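Local coordinates for protein flavocytochrome C3 fumarate reductase (Shewanella frigidimarina, PDB 1QO8) that catalyses the essentially unidirectional reduction of fumarate to succinate, using one FAD and four covalently bound haems c per subunit, at residues D108-A113 and R272-V277; I148-A153 and Y297-K302; D402-Q407 and V494-H499. One frame throughout, in Å; residues are numbered along the deposited sequence.

In the fold
Contacts 1 and 2 lie side by side, their centres 11 Å apart, and share the small mixed sheet that contains strands 271-278 and 295-301; Lys152 packs on Arg272 and Val150 on Val273. Their segments alternate along the chain, so the two closures interlock. Contact 3 comes later in the sequence and sits about 38 Å from the centre of either one, joining helix 397-405 to the long strand 489-505 of a different sheet. One FAD links the two regions, its two ends lying at different contacts. Its adenine and ribose are held at contacts 1 and 2, in the dinucleotide-binding part of the fold, whereas its isoalloxazine ring reaches His499 of contact 3, where fumarate is probably bound.

Contact 1: residues D108-A113 and R272-V277. With FAD (flavin-adenine dinucleotide), chain G.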
# COMPACT_ATOMS: atom_id res chain seq x y z
N ASP A 108 2.08 -25.25 7.90
CA ASP A 108 1.96 -26.74 7.77
C ASP A 108 0.66 -27.27 8.30
O ASP A 108 -0.08 -27.99 7.59
CB ASP A 108 3.33 -27.31 8.20
CG ASP A 108 4.35 -26.90 7.10
OD1 ASP A 108 3.97 -26.70 5.91
OD2 ASP A 108 5.57 -26.71 7.32
N LYS A 109 0.13 -26.77 9.45
CA LYS A 109 -1.21 -27.17 9.90
C LYS A 109 -2.36 -26.63 9.08
O LYS A 109 -3.44 -27.23 8.95
CB LYS A 109 -1.44 -26.75 11.36
CG LYS A 109 -0.92 -27.75 12.36
CD LYS A 109 -0.69 -27.11 13.72
CE LYS A 109 0.12 -28.06 14.60
NZ LYS A 109 -0.22 -27.74 16.01
N ILE A 110 -2.15 -25.46 8.47
CA ILE A 110 -3.18 -24.91 7.58
C ILE A 110 -3.34 -25.78 6.34
O ILE A 110 -4.42 -26.05 5.81
CB ILE A 110 -2.76 -23.46 7.29
CG1 ILE A 110 -3.01 -22.60 8.56
CG2 ILE A 110 -3.54 -22.87 6.13
CD1 ILE A 110 -2.43 -21.21 8.41
N GLN A 111 -2.21 -26.11 5.73
CA GLN A 111 -2.10 -27.05 4.60
C GLN A 111 -2.82 -28.38 4.86
O GLN A 111 -3.73 -28.75 4.09
CB GLN A 111 -0.62 -27.40 4.39
CG GLN A 111 0.12 -26.50 3.44
CD GLN A 111 1.49 -27.06 3.03
OE1 GLN A 111 2.39 -27.36 3.83
NE2 GLN A 111 1.68 -27.18 1.70
N LYS A 112 -2.50 -28.97 6.01
CA LYS A 112 -3.21 -30.19 6.42
C LYS A 112 -4.71 -30.01 6.46
O LYS A 112 -5.42 -30.86 5.90
CB LYS A 112 -2.74 -30.64 7.81
CG LYS A 112 -1.78 -31.78 7.73
CD LYS A 112 -0.56 -31.71 8.62
CE LYS A 112 0.45 -32.81 8.21
NZ LYS A 112 1.71 -32.63 8.99
N ALA A 113 -5.20 -28.88 7.03
CA ALA A 113 -6.66 -28.75 7.12
C ALA A 113 -7.29 -28.53 5.75
O ALA A 113 -8.42 -28.95 5.57
CB ALA A 113 -7.09 -27.58 8.04
N ARG A 272 -9.87 -17.94 15.29
CA ARG A 272 -9.22 -17.09 14.32
C ARG A 272 -9.13 -17.70 12.91
O ARG A 272 -8.52 -18.78 12.67
CB ARG A 272 -7.80 -16.76 14.82
CG ARG A 272 -7.11 -15.82 13.83
CD ARG A 272 -5.77 -15.46 14.48
NE ARG A 272 -5.27 -14.28 13.82
CZ ARG A 272 -3.99 -13.89 13.92
NH1 ARG A 272 -3.13 -14.55 14.68
NH2 ARG A 272 -3.63 -12.79 13.25
N VAL A 273 -9.72 -16.93 12.00
CA VAL A 273 -9.64 -17.31 10.60
C VAL A 273 -8.23 -16.90 10.12
O VAL A 273 -7.80 -15.78 10.44
CB VAL A 273 -10.71 -16.62 9.74
CG1 VAL A 273 -10.35 -16.87 8.25
CG2 VAL A 273 -12.11 -17.14 10.04
N VAL A 274 -7.55 -17.86 9.49
CA VAL A 274 -6.16 -17.68 9.07
C VAL A 274 -5.87 -17.81 7.59
O VAL A 274 -4.83 -17.46 7.05
CB VAL A 274 -5.28 -18.64 9.85
CG1 VAL A 274 -5.12 -18.32 11.31
CG2 VAL A 274 -5.77 -20.13 9.71
N LYS A 275 -6.83 -18.28 6.76
CA LYS A 275 -6.67 -18.39 5.35
C LYS A 275 -7.99 -18.49 4.64
O LYS A 275 -8.91 -19.06 5.22
CB LYS A 275 -5.85 -19.71 5.08
CG LYS A 275 -5.32 -19.63 3.64
CD LYS A 275 -4.43 -20.81 3.30
CE LYS A 275 -3.46 -20.30 2.23
NZ LYS A 275 -3.77 -20.90 0.90
N LEU A 276 -8.19 -17.87 3.52
CA LEU A 276 -9.39 -18.10 2.72
C LEU A 276 -9.01 -19.22 1.72
O LEU A 276 -7.90 -19.19 1.15
CB LEU A 276 -9.81 -16.85 1.96
CG LEU A 276 -10.09 -15.57 2.81
CD1 LEU A 276 -10.04 -14.31 1.95
CD2 LEU A 276 -11.44 -15.66 3.50
N VAL A 277 -9.91 -20.15 1.49
CA VAL A 277 -9.56 -21.34 0.68
C VAL A 277 -10.21 -21.06 -0.67
O VAL A 277 -11.40 -20.81 -0.77
CB VAL A 277 -10.14 -22.63 1.25
CG1 VAL A 277 -9.70 -23.90 0.43
CG2 VAL A 277 -9.71 -22.74 2.71
PA FAD G . -14.73 -4.25 14.62
O1A FAD G . -15.83 -3.73 15.50
O2A FAD G . -13.43 -4.08 14.96
O5B FAD G . -14.85 -5.80 14.87
C5B FAD G . -14.09 -6.81 14.07
C4B FAD G . -14.30 -8.24 14.78
O4B FAD G . -13.50 -9.17 13.90
C3B FAD G . -13.53 -8.31 16.14
O3B FAD G . -14.23 -8.57 17.28
C2B FAD G . -12.20 -9.08 15.82
O2B FAD G . -11.67 -9.87 16.92
C1B FAD G . -12.71 -10.03 14.81
N9A FAD G . -11.66 -10.55 13.92
C8A FAD G . -10.57 -9.89 13.42
N7A FAD G . -9.77 -10.69 12.76
C5A FAD G . -10.37 -11.95 12.81
C6A FAD G . -9.95 -13.27 12.36
N6A FAD G . -8.85 -13.50 11.69
N1A FAD G . -10.85 -14.26 12.60
C2A FAD G . -11.98 -14.08 13.36
N3A FAD G . -12.43 -12.90 13.84
C4A FAD G . -11.56 -11.90 13.55
N1 FAD G . -16.87 5.52 14.42
C2 FAD G . -18.02 6.12 14.31
O2 FAD G . -18.67 6.30 13.33
N3 FAD G . -18.70 6.68 15.44
C4 FAD G . -18.06 6.52 16.66
O4 FAD G . -18.55 7.00 17.64
C4X FAD G . -16.74 5.89 16.74
N5 FAD G . -16.10 5.80 17.91
C5X FAD G . -14.92 5.15 18.02
C6 FAD G . -14.32 5.08 19.28
C7 FAD G . -13.12 4.43 19.42
C7M FAD G . -12.41 4.31 20.73
C8 FAD G . -12.54 3.79 18.26
C8M FAD G . -11.27 3.01 18.41
C9 FAD G . -13.15 3.83 17.03
C9A FAD G . -14.34 4.50 16.86
N10 FAD G . -15.03 4.64 15.64
C10 FAD G . -16.19 5.31 15.55
C1' FAD G . -14.72 3.72 14.51
C2' FAD G . -15.79 2.58 14.44
O2' FAD G . -15.98 2.28 15.87
C3' FAD G . -15.04 1.34 13.89
O3' FAD G . -14.52 1.61 12.58
C4' FAD G . -16.14 0.31 13.47
O4' FAD G . -16.73 -0.09 14.75
C5' FAD G . -15.37 -0.94 12.91
O5' FAD G . -16.46 -2.06 12.91
P FAD G . -16.20 -3.45 12.30
O1P FAD G . -17.52 -4.18 12.48
O2P FAD G . -15.70 -3.17 11.03
O3P FAD G . -15.08 -3.95 13.07
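Val273 meets the adenine of FAD at the Watson-Crick edge with its backbone, while the next two residues of the strand, Val274 and Lys275, pack against Ile110 of helix 107-115. Strands 271-278, 284-291 and 295-301 form an antiparallel beta-meander, and the helix lies against this small sheet. Two hydrogen bonds fix the flat base: Val273 N donates to FAD N1A at 3.0 Å, nearly straight at 166°, and FAD N6A donates to Val273 O at 2.8 Å. Together they match the donor and acceptor pattern of adenine. On one face of the base Arg272 CG sits above the exocyclic amine, 3.6 Å from FAD N6A. The same amine lies at the edge of the Arg272 guanidinium, near its plane. With CG anti to the backbone N (chi1 -178°) and an extended chain, that guanidinium is carried out to salt bridges with Asp102 and Asp339.

The helix side is purely apolar. Ile110 crosses Val274 at a slant, its CD1 3.7 Å from Val274 CG2, and it touches Tyr296 and Val288 of the neighbouring strands as well. A classic beta bulge sets Val274 and Lys275 both opposite Val288, which explains how two consecutive strand residues can point at the same helix. Lys275 touches with its aliphatic chain alone, because its amino end leads away from the helix; the touching atom is CD, 3.6 Å from Ile110 CG2.

Contact 2: residues I148-A153 and Y297-K302; sequences ILVDKA and YMIGAK. With FAD (flavin-adenine dinucleotide), chain G.
This is a small apolar contact between two sheets: Ile148 and Val150, on strand 147-150 of the parallel Rossmann-type sheet, face Ile299 on strand 295-301 of the beta-meander. No hydrogen bond crosses it. The two isoleucines meet tip to tip, with Ile148 CD1 4.1 Å from Ile299 CG2, and Val150 CG1 lies 4.5 Å from Ile299 CD1. Leu125 of the adjacent parallel strand touches all three side chains and Thr122 touches both isoleucines, which places the contact in a core shared by the two layers.

Beyond Val150 the strand ends at the FAD ribose. An acidic residue at the end of the second strand of a beta-alpha-beta unit is a hallmark of dinucleotide-binding folds, and Asp151 takes that place. Its carboxylate accepts from both ribose hydroxyls, FAD O2B donating to Asp151 OD1 at 3.0 Å and FAD O3B to Asp151 OD2 at 2.6 Å. Each oxygen has a backbone partner besides. Ala129 N serves OD2, and Ala153 N donates to Asp151 OD1 at 2.7 Å through the anti lone pair, closing an Asx turn that steadies the group's rotation. With CG tucked between the backbone N and the carbonyl carbon (chi1 67°), Lys152 lays its extended aliphatic chain over one face of the adenine and ends in a salt bridge from NZ to Asp339; along the way its CE passes 3.3 Å from FAD N7A.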
# COMPACT_ATOMS: atom_id res chain seq x y z
N ILE A 148 -22.46 -19.39 9.96
CA ILE A 148 -21.58 -19.53 11.10
C ILE A 148 -20.97 -18.13 11.34
O ILE A 148 -20.70 -17.51 10.33
CB ILE A 148 -20.50 -20.60 10.87
CG1 ILE A 148 -21.23 -22.01 10.82
CG2 ILE A 148 -19.42 -20.61 11.93
CD1 ILE A 148 -20.23 -23.11 10.48
N LEU A 149 -20.83 -17.71 12.60
CA LEU A 149 -20.30 -16.37 12.88
C LEU A 149 -19.05 -16.68 13.67
O LEU A 149 -19.34 -17.34 14.70
CB LEU A 149 -21.22 -15.49 13.73
CG LEU A 149 -20.66 -14.19 14.32
CD1 LEU A 149 -19.99 -13.33 13.21
CD2 LEU A 149 -21.78 -13.35 14.96
N VAL A 150 -17.85 -16.28 13.30
CA VAL A 150 -16.69 -16.61 14.13
C VAL A 150 -15.95 -15.35 14.62
O VAL A 150 -15.90 -14.34 13.91
CB VAL A 150 -15.65 -17.49 13.41
CG1 VAL A 150 -16.24 -18.84 12.94
CG2 VAL A 150 -15.11 -16.83 12.14
N ASP A 151 -15.32 -15.43 15.84
CA ASP A 151 -14.54 -14.24 16.20
C ASP A 151 -13.29 -14.75 16.87
O ASP A 151 -13.44 -15.64 17.69
CB ASP A 151 -15.31 -13.29 17.15
CG ASP A 151 -14.56 -11.97 17.32
OD1 ASP A 151 -13.52 -11.92 17.97
OD2 ASP A 151 -15.10 -10.97 16.76
N LYS A 152 -12.10 -14.17 16.63
CA LYS A 152 -10.90 -14.73 17.27
C LYS A 152 -10.75 -14.33 18.73
O LYS A 152 -9.78 -14.82 19.35
CB LYS A 152 -9.65 -14.30 16.49
CG LYS A 152 -9.45 -12.73 16.62
CD LYS A 152 -8.19 -12.31 15.85
CE LYS A 152 -8.16 -10.71 15.68
NZ LYS A 152 -6.68 -10.47 15.34
N ALA A 153 -11.52 -13.33 19.15
CA ALA A 153 -11.29 -12.78 20.50
C ALA A 153 -12.10 -13.58 21.55
O ALA A 153 -13.05 -14.29 21.19
CB ALA A 153 -11.79 -11.32 20.51
N TYR A 297 -8.86 -26.24 11.40
CA TYR A 297 -9.87 -27.01 10.69
C TYR A 297 -10.48 -26.16 9.59
O TYR A 297 -10.33 -24.91 9.68
CB TYR A 297 -10.99 -27.50 11.57
CG TYR A 297 -11.93 -26.50 12.17
CD1 TYR A 297 -11.51 -25.78 13.29
CD2 TYR A 297 -13.18 -26.27 11.65
CE1 TYR A 297 -12.36 -24.83 13.87
CE2 TYR A 297 -14.02 -25.33 12.22
CZ TYR A 297 -13.59 -24.62 13.33
OH TYR A 297 -14.43 -23.72 13.92
N MET A 298 -11.19 -26.74 8.65
CA MET A 298 -11.66 -25.99 7.51
C MET A 298 -13.18 -26.05 7.63
O MET A 298 -13.71 -27.11 7.92
CB MET A 298 -11.26 -26.46 6.12
CG MET A 298 -12.01 -25.93 4.90
SD MET A 298 -11.24 -26.46 3.31
CE MET A 298 -12.49 -25.89 2.17
N ILE A 299 -13.78 -24.89 7.37
CA ILE A 299 -15.20 -24.76 7.20
C ILE A 299 -15.42 -24.52 5.69
O ILE A 299 -14.79 -23.60 5.22
CB ILE A 299 -15.79 -23.56 7.98
CG1 ILE A 299 -15.58 -23.71 9.48
CG2 ILE A 299 -17.24 -23.31 7.66
CD1 ILE A 299 -15.88 -22.43 10.27
N GLY A 300 -16.27 -25.28 5.02
CA GLY A 300 -16.51 -24.97 3.59
C GLY A 300 -17.78 -24.13 3.60
O GLY A 300 -18.66 -24.27 4.48
N ALA A 301 -17.90 -23.25 2.63
CA ALA A 301 -18.99 -22.29 2.69
C ALA A 301 -19.14 -21.77 1.25
O ALA A 301 -18.09 -21.64 0.62
CB ALA A 301 -18.56 -21.13 3.62
N LYS A 302 -20.36 -21.55 0.82
CA LYS A 302 -20.58 -20.91 -0.44
C LYS A 302 -20.29 -19.41 -0.36
O LYS A 302 -19.92 -18.88 -1.40
CB LYS A 302 -22.01 -21.12 -0.94
CG LYS A 302 -22.25 -22.57 -1.38
CD LYS A 302 -23.71 -22.74 -1.91
CE LYS A 302 -23.78 -23.79 -3.03
NZ LYS A 302 -24.70 -23.40 -4.15
PA FAD G . -14.73 -4.25 14.62
O1A FAD G . -15.83 -3.73 15.50
O2A FAD G . -13.43 -4.08 14.96
O5B FAD G . -14.85 -5.80 14.87
C5B FAD G . -14.09 -6.81 14.07
C4B FAD G . -14.30 -8.24 14.78
O4B FAD G . -13.50 -9.17 13.90
C3B FAD G . -13.53 -8.31 16.14
O3B FAD G . -14.23 -8.57 17.28
C2B FAD G . -12.20 -9.08 15.82
O2B FAD G . -11.67 -9.87 16.92
C1B FAD G . -12.71 -10.03 14.81
N9A FAD G . -11.66 -10.55 13.92
C8A FAD G . -10.57 -9.89 13.42
N7A FAD G . -9.77 -10.69 12.76
C5A FAD G . -10.37 -11.95 12.81
C6A FAD G . -9.95 -13.27 12.36
N6A FAD G . -8.85 -13.50 11.69
N1A FAD G . -10.85 -14.26 12.60
C2A FAD G . -11.98 -14.08 13.36
N3A FAD G . -12.43 -12.90 13.84
C4A FAD G . -11.56 -11.90 13.55
N1 FAD G . -16.87 5.52 14.42
C2 FAD G . -18.02 6.12 14.31
O2 FAD G . -18.67 6.30 13.33
N3 FAD G . -18.70 6.68 15.44
C4 FAD G . -18.06 6.52 16.66
O4 FAD G . -18.55 7.00 17.64
C4X FAD G . -16.74 5.89 16.74
N5 FAD G . -16.10 5.80 17.91
C5X FAD G . -14.92 5.15 18.02
C6 FAD G . -14.32 5.08 19.28
C7 FAD G . -13.12 4.43 19.42
C7M FAD G . -12.41 4.31 20.73
C8 FAD G . -12.54 3.79 18.26
C8M FAD G . -11.27 3.01 18.41
C9 FAD G . -13.15 3.83 17.03
C9A FAD G . -14.34 4.50 16.86
N10 FAD G . -15.03 4.64 15.64
C10 FAD G . -16.19 5.31 15.55
C1' FAD G . -14.72 3.72 14.51
C2' FAD G . -15.79 2.58 14.44
O2' FAD G . -15.98 2.28 15.87
C3' FAD G . -15.04 1.34 13.89
O3' FAD G . -14.52 1.61 12.58
C4' FAD G . -16.14 0.31 13.47
O4' FAD G . -16.73 -0.09 14.75
C5' FAD G . -15.37 -0.94 12.91
O5' FAD G . -16.46 -2.06 12.91
P FAD G . -16.20 -3.45 12.30
O1P FAD G . -17.52 -4.18 12.48
O2P FAD G . -15.70 -3.17 11.03
O3P FAD G . -15.08 -3.95 13.07

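Contact 3: residues D402-Q407 and V494-H499; sequences DAILKQ and VAPGIH. With FAD (flavin-adenine dinucleotide), chain G.
Apolar packing joins the two segments: Ile404 and Leu405 of helix 397-405 close on Pro496 of strand 489-505, part of a mixed beta-sheet in the FAD-binding domain. Ile404 CG2 lies 3.8 Å from Pro496 CD, and Leu405 CG lies 3.9 Å from Pro496 CG. In both pairs the side chains pass alongside each other, heading opposite ways. With CG2 anti to the backbone N (chi1 -61° to CG1), Ile404 turns that methyl onto the proline ring and within 4.4 Å of Ala495 CA; Thr362 and Ala412 of adjoining strands also touch it.

A side-chain hydrogen bond closes back from Gln407 to Ala403. Gln407 NE2 donates to Ala403 O at 3.1 Å, with the acceptor in the plane of the amide, and Asn384 binds the OE1 side. Nearby, Asp402 and Lys406 pack on His282 of the second subunit.

Aromatic contact comes further along the strand, where His499 meets the flavin obliquely. Its CE1 is 3.3 Å from FAD C8, and its NE2 is 3.6 Å from FAD C9. A hydrogen bond between His499 ND1 and Ser331 OG fixes the rotation of the imidazole. Replacing His499 by alanine removes the imidazole, which is likely to leave Ser331 without this partner and to open a gap beside C8 of the flavin.

By similarity His499 binds fumarate and succinate, and Arg397, the probable proton donor, belongs to the same helix as Ile404. The apolar contact at Pro496 thus ties the helix carrying the probable proton donor to the strand that presents a probable substrate-binding histidine beside the flavin.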
# COMPACT_ATOMS: atom_id res chain seq x y z
N ASP A 402 2.22 15.95 15.25
CA ASP A 402 3.61 16.00 14.76
C ASP A 402 4.47 16.66 15.81
O ASP A 402 5.53 16.05 16.05
CB ASP A 402 3.74 16.74 13.41
CG ASP A 402 5.21 16.73 12.97
OD1 ASP A 402 5.73 15.64 12.64
OD2 ASP A 402 5.89 17.77 13.02
N ALA A 403 4.08 17.71 16.56
CA ALA A 403 5.03 18.19 17.58
C ALA A 403 5.17 17.25 18.77
O ALA A 403 6.23 17.14 19.36
CB ALA A 403 4.61 19.58 18.09
N ILE A 404 4.11 16.57 19.22
CA ILE A 404 4.30 15.54 20.25
C ILE A 404 5.33 14.49 19.77
O ILE A 404 6.23 14.20 20.54
CB ILE A 404 2.97 14.89 20.68
CG1 ILE A 404 1.95 15.90 21.31
CG2 ILE A 404 3.37 13.84 21.68
CD1 ILE A 404 0.53 15.41 21.37
N LEU A 405 5.26 13.94 18.57
CA LEU A 405 6.16 12.92 18.07
C LEU A 405 7.61 13.40 18.02
O LEU A 405 8.48 12.52 18.15
CB LEU A 405 5.75 12.37 16.66
CG LEU A 405 4.33 11.71 16.79
CD1 LEU A 405 3.67 11.39 15.46
CD2 LEU A 405 4.47 10.40 17.56
N LYS A 406 7.86 14.71 17.93
CA LYS A 406 9.19 15.27 17.97
C LYS A 406 9.72 15.45 19.41
O LYS A 406 10.90 15.76 19.52
CB LYS A 406 9.29 16.66 17.37
CG LYS A 406 8.79 16.78 15.94
CD LYS A 406 9.04 18.20 15.41
CE LYS A 406 10.16 18.20 14.42
NZ LYS A 406 9.80 18.44 13.00
N GLN A 407 8.88 15.25 20.43
CA GLN A 407 9.41 15.42 21.79
C GLN A 407 10.10 14.13 22.25
O GLN A 407 9.72 13.06 21.78
CB GLN A 407 8.31 15.77 22.82
CG GLN A 407 7.47 16.99 22.38
CD GLN A 407 8.37 18.20 22.15
OE1 GLN A 407 9.10 18.61 23.03
NE2 GLN A 407 8.37 18.74 20.94
N VAL A 494 -0.15 11.57 27.36
CA VAL A 494 -0.78 11.32 26.05
C VAL A 494 0.18 11.21 24.90
O VAL A 494 1.35 11.53 25.02
CB VAL A 494 -1.77 12.44 25.70
CG1 VAL A 494 -2.76 12.62 26.86
CG2 VAL A 494 -1.00 13.78 25.48
N ALA A 495 -0.24 10.72 23.76
CA ALA A 495 0.49 10.58 22.54
C ALA A 495 -0.52 10.38 21.43
O ALA A 495 -1.66 9.98 21.61
CB ALA A 495 1.49 9.42 22.69
N PRO A 496 -0.20 10.89 20.23
CA PRO A 496 -1.12 10.64 19.13
C PRO A 496 -1.30 9.12 18.98
O PRO A 496 -0.41 8.35 19.24
CB PRO A 496 -0.42 11.24 17.91
CG PRO A 496 0.82 11.86 18.39
CD PRO A 496 1.11 11.38 19.84
N GLY A 497 -2.53 8.73 18.58
CA GLY A 497 -2.81 7.30 18.50
C GLY A 497 -3.44 7.01 17.11
O GLY A 497 -4.32 7.75 16.68
N ILE A 498 -3.03 5.86 16.58
CA ILE A 498 -3.79 5.30 15.45
C ILE A 498 -5.19 5.05 15.91
O ILE A 498 -5.48 4.49 16.97
CB ILE A 498 -3.05 4.03 14.87
CG1 ILE A 498 -1.76 4.69 14.26
CG2 ILE A 498 -3.86 3.49 13.71
CD1 ILE A 498 -0.60 3.74 14.27
N HIS A 499 -6.17 5.39 15.14
CA HIS A 499 -7.55 5.34 15.47
C HIS A 499 -8.34 4.67 14.40
O HIS A 499 -9.27 3.98 14.85
CB HIS A 499 -8.02 6.87 15.61
CG HIS A 499 -9.45 6.91 16.05
ND1 HIS A 499 -9.73 6.53 17.36
CD2 HIS A 499 -10.62 7.26 15.49
CE1 HIS A 499 -11.06 6.62 17.58
NE2 HIS A 499 -11.61 7.00 16.45
PA FAD G . -14.73 -4.25 14.62
O1A FAD G . -15.83 -3.73 15.50
O2A FAD G . -13.43 -4.08 14.96
O5B FAD G . -14.85 -5.80 14.87
C5B FAD G . -14.09 -6.81 14.07
C4B FAD G . -14.30 -8.24 14.78
O4B FAD G . -13.50 -9.17 13.90
C3B FAD G . -13.53 -8.31 16.14
O3B FAD G . -14.23 -8.57 17.28
C2B FAD G . -12.20 -9.08 15.82
O2B FAD G . -11.67 -9.87 16.92
C1B FAD G . -12.71 -10.03 14.81
N9A FAD G . -11.66 -10.55 13.92
C8A FAD G . -10.57 -9.89 13.42
N7A FAD G . -9.77 -10.69 12.76
C5A FAD G . -10.37 -11.95 12.81
C6A FAD G . -9.95 -13.27 12.36
N6A FAD G . -8.85 -13.50 11.69
N1A FAD G . -10.85 -14.26 12.60
C2A FAD G . -11.98 -14.08 13.36
N3A FAD G . -12.43 -12.90 13.84
C4A FAD G . -11.56 -11.90 13.55
N1 FAD G . -16.87 5.52 14.42
C2 FAD G . -18.02 6.12 14.31
O2 FAD G . -18.67 6.30 13.33
N3 FAD G . -18.70 6.68 15.44
C4 FAD G . -18.06 6.52 16.66
O4 FAD G . -18.55 7.00 17.64
C4X FAD G . -16.74 5.89 16.74
N5 FAD G . -16.10 5.80 17.91
C5X FAD G . -14.92 5.15 18.02
C6 FAD G . -14.32 5.08 19.28
C7 FAD G . -13.12 4.43 19.42
C7M FAD G . -12.41 4.31 20.73
C8 FAD G . -12.54 3.79 18.26
C8M FAD G . -11.27 3.01 18.41
C9 FAD G . -13.15 3.83 17.03
C9A FAD G . -14.34 4.50 16.86
N10 FAD G . -15.03 4.64 15.64
C10 FAD G . -16.19 5.31 15.55
C1' FAD G . -14.72 3.72 14.51
C2' FAD G . -15.79 2.58 14.44
O2' FAD G . -15.98 2.28 15.87
C3' FAD G . -15.04 1.34 13.89
O3' FAD G . -14.52 1.61 12.58
C4' FAD G . -16.14 0.31 13.47
O4' FAD G . -16.73 -0.09 14.75
C5' FAD G . -15.37 -0.94 12.91
O5' FAD G . -16.46 -2.06 12.91
P FAD G . -16.20 -3.45 12.30
O1P FAD G . -17.52 -4.18 12.48
O2P FAD G . -15.70 -3.17 11.03
O3P FAD G . -15.08 -3.95 13.07